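Local coordinates for protein farnesyltransferase, putative (Trypanosoma cruzi, PDB 3WCA) that probably condenses two molecules of farnesyl diphosphate into squalene with magnesium and NAD(P)H, the step that leads on to lanosterol, at residues A345-D348 and R349-L353. The protein carries 1 engineered substitution. Residues are numbered along the deposited sequence; the frame is centred on the assembly and turned at random.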
ATOM      1  N   ALA A 345     -21.911  12.094 -12.398  1.00 86.14           N
ATOM      2  CA  ALA A 345     -22.506  10.764 -12.503  1.00 85.81           C
ATOM      3  C   ALA A 345     -22.075   9.857 -11.354  1.00 85.27           C
ATOM      4  O   ALA A 345     -22.219   8.635 -11.430  1.00 85.05           O
ATOM      5  CB  ALA A 345     -22.126  10.128 -13.836  1.00 85.80           C
ATOM      6  N   CYS A 346     -21.550  10.465 -10.293  1.00 84.66           N
ATOM      7  CA  CYS A 346     -21.094   9.717  -9.127  1.00 83.68           C
ATOM      8  C   CYS A 346     -21.798  10.172  -7.848  1.00 83.40           C
ATOM      9  O   CYS A 346     -22.005   9.375  -6.932  1.00 83.07           O
ATOM     10  CB  CYS A 346     -19.580   9.880  -8.955  1.00 82.82           C
ATOM     11  SG  CYS A 346     -19.055  11.537  -8.441  1.00 80.82           S
ATOM     12  N   TYR A 347     -22.163  11.454  -7.799  1.00 82.85           N
ATOM     13  CA  TYR A 347     -22.828  12.044  -6.638  1.00 82.47           C
ATOM     14  C   TYR A 347     -23.668  11.046  -5.849  1.00 80.50           C
ATOM     15  O   TYR A 347     -23.688  11.074  -4.618  1.00 80.95           O
ATOM     16  CB  TYR A 347     -23.711  13.218  -7.071  1.00 84.82           C
ATOM     17  CG  TYR A 347     -24.257  14.015  -5.906  1.00 87.05           C
ATOM     18  CD1 TYR A 347     -23.398  14.591  -4.970  1.00 87.48           C
ATOM     19  CD2 TYR A 347     -25.630  14.196  -5.738  1.00 88.60           C
ATOM     20  CE1 TYR A 347     -23.887  15.325  -3.895  1.00 88.96           C
ATOM     21  CE2 TYR A 347     -26.134  14.933  -4.663  1.00 89.83           C
ATOM     22  CZ  TYR A 347     -25.255  15.492  -3.746  1.00 89.96           C
ATOM     23  OH  TYR A 347     -25.740  16.215  -2.681  1.00 90.81           O
ATOM     24  N   ASP A 348     -24.362  10.172  -6.565  1.00 78.31           N
ATOM     25  CA  ASP A 348     -25.202   9.155  -5.946  1.00 75.91           C
ATOM     26  C   ASP A 348     -24.357   8.083  -5.266  1.00 72.76           C
ATOM     27  O   ASP A 348     -24.509   7.816  -4.073  1.00 71.14           O
ATOM     28  CB  ASP A 348     -26.098   8.501  -7.005  1.00 77.09           C
ATOM     29  CG  ASP A 348     -27.298   9.354  -7.365  1.00 78.54           C
ATOM     30  OD1 ASP A 348     -27.137  10.586  -7.513  1.00 78.88           O
ATOM     31  OD2 ASP A 348     -28.401   8.786  -7.507  1.00 78.82           O
ATOM     32  N   ARG A 349     -23.467   7.474  -6.044  1.00 69.99           N
ATOM     33  CA  ARG A 349     -22.601   6.416  -5.548  1.00 67.00           C
ATOM     34  C   ARG A 349     -21.617   6.900  -4.485  1.00 63.90           C
ATOM     35  O   ARG A 349     -21.287   6.165  -3.556  1.00 64.57           O
ATOM     36  CB  ARG A 349     -21.834   5.779  -6.713  1.00 68.12           C
ATOM     37  CG  ARG A 349     -20.948   4.607  -6.309  1.00 68.85           C
ATOM     38  CD  ARG A 349     -21.763   3.375  -5.946  1.00 70.48           C
ATOM     39  NE  ARG A 349     -21.028   2.476  -5.058  1.00 69.46           N
ATOM     40  CZ  ARG A 349     -21.478   1.294  -4.650  1.00 69.42           C
ATOM     41  NH1 ARG A 349     -22.664   0.856  -5.057  1.00 69.67           N
ATOM     42  NH2 ARG A 349     -20.751   0.555  -3.822  1.00 68.68           N
ATOM     43  N   ILE A 350     -21.148   8.133  -4.609  1.00 59.25           N
ATOM     44  CA  ILE A 350     -20.196   8.645  -3.635  1.00 55.13           C
ATOM     45  C   ILE A 350     -20.862   8.993  -2.316  1.00 53.74           C
ATOM     46  O   ILE A 350     -20.301   8.746  -1.250  1.00 52.89           O
ATOM     47  CB  ILE A 350     -19.459   9.894  -4.176  1.00 53.82           C
ATOM     48  CG1 ILE A 350     -18.580   9.497  -5.363  1.00 52.34           C
ATOM     49  CG2 ILE A 350     -18.619  10.533  -3.082  1.00 52.15           C
ATOM     50  CD1 ILE A 350     -17.499   8.485  -5.026  1.00 50.92           C
ATOM     51  N   GLU A 351     -22.068   9.546  -2.388  1.00 51.38           N
ATOM     52  CA  GLU A 351     -22.779   9.953  -1.189  1.00 50.66           C
ATOM     53  C   GLU A 351     -23.010   8.860  -0.151  1.00 48.08           C
ATOM     54  O   GLU A 351     -22.731   9.070   1.027  1.00 45.42           O
ATOM     55  CB  GLU A 351     -24.113  10.613  -1.554  1.00 54.19           C
ATOM     56  CG  GLU A 351     -24.897  11.087  -0.335  1.00 60.60           C
ATOM     57  CD  GLU A 351     -26.056  12.003  -0.684  1.00 64.46           C
ATOM     58  OE1 GLU A 351     -26.799  12.393   0.245  1.00 66.05           O
ATOM     59  OE2 GLU A 351     -26.224  12.335  -1.879  1.00 67.44           O
ATOM     60  N   HIS A 352     -23.521   7.703  -0.560  1.00 46.89           N
ATOM     61  CA  HIS A 352     -23.758   6.644   0.417  1.00 46.10           C
ATOM     62  C   HIS A 352     -22.438   6.073   0.914  1.00 44.26           C
ATOM     63  O   HIS A 352     -22.360   5.567   2.029  1.00 48.23           O
ATOM     64  CB  HIS A 352     -24.616   5.519  -0.168  1.00 48.32           C
ATOM     65  CG  HIS A 352     -23.874   4.605  -1.090  1.00 51.52           C
ATOM     66  ND1 HIS A 352     -23.673   3.270  -0.812  1.00 52.37           N
ATOM     67  CD2 HIS A 352     -23.271   4.837  -2.279  1.00 52.87           C
ATOM     68  CE1 HIS A 352     -22.976   2.719  -1.791  1.00 54.10           C
ATOM     69  NE2 HIS A 352     -22.719   3.649  -2.694  1.00 54.68           N
ATOM     70  N   LEU A 353     -21.401   6.151   0.092  1.00 40.03           N
ATOM     71  CA  LEU A 353     -20.098   5.650   0.502  1.00 37.69           C
ATOM     72  C   LEU A 353     -19.500   6.576   1.554  1.00 37.53           C
ATOM     73  O   LEU A 353     -18.840   6.119   2.485  1.00 35.88           O
ATOM     74  CB  LEU A 353     -19.172   5.538  -0.703  1.00 35.53           C
ATOM     75  CG  LEU A 353     -19.522   4.379  -1.637  1.00 34.35           C
ATOM     76  CD1 LEU A 353     -18.770   4.523  -2.939  1.00 33.07           C
ATOM     77  CD2 LEU A 353     -19.182   3.070  -0.957  1.00 33.57           C
TER
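I350 N donates to C346 O at 2.8 Å and nearly straight (166°). One residue further on, E351 N donates to Y347 O at 3.2 Å, a longer and more bent bond (147°). In the second the donor stands well above the plane of the carbonyl, away from its lone pairs. Both are i to i+4 bonds of the kind that builds an alpha helix, at the N-terminal end of helix 347-362, the last helix of this all-helical squalene synthase fold, where it lies against helix 243-258, away from the magnesium and substrate sites. On the buried side CB and SG of C346 both come to 3.7 Å from CG1 of I350; a small, weakly polar thiol fits closely against the aliphatic chain, and A255 of helix 243-258 lies against I350. Y347 and E351 pair on a partly exposed flank. The extended chain of E351, with CG opposite its own N, carries OE2 over one face of the Y347 ring near its rim, 3.8 Å from CZ. The carboxylate and ring planes are 52° apart. Tyrosine suits this boundary, since its side chain can touch M340 and A342 while also carrying a polar hydroxyl; the charged carboxylate of glutamate suits a partly exposed place.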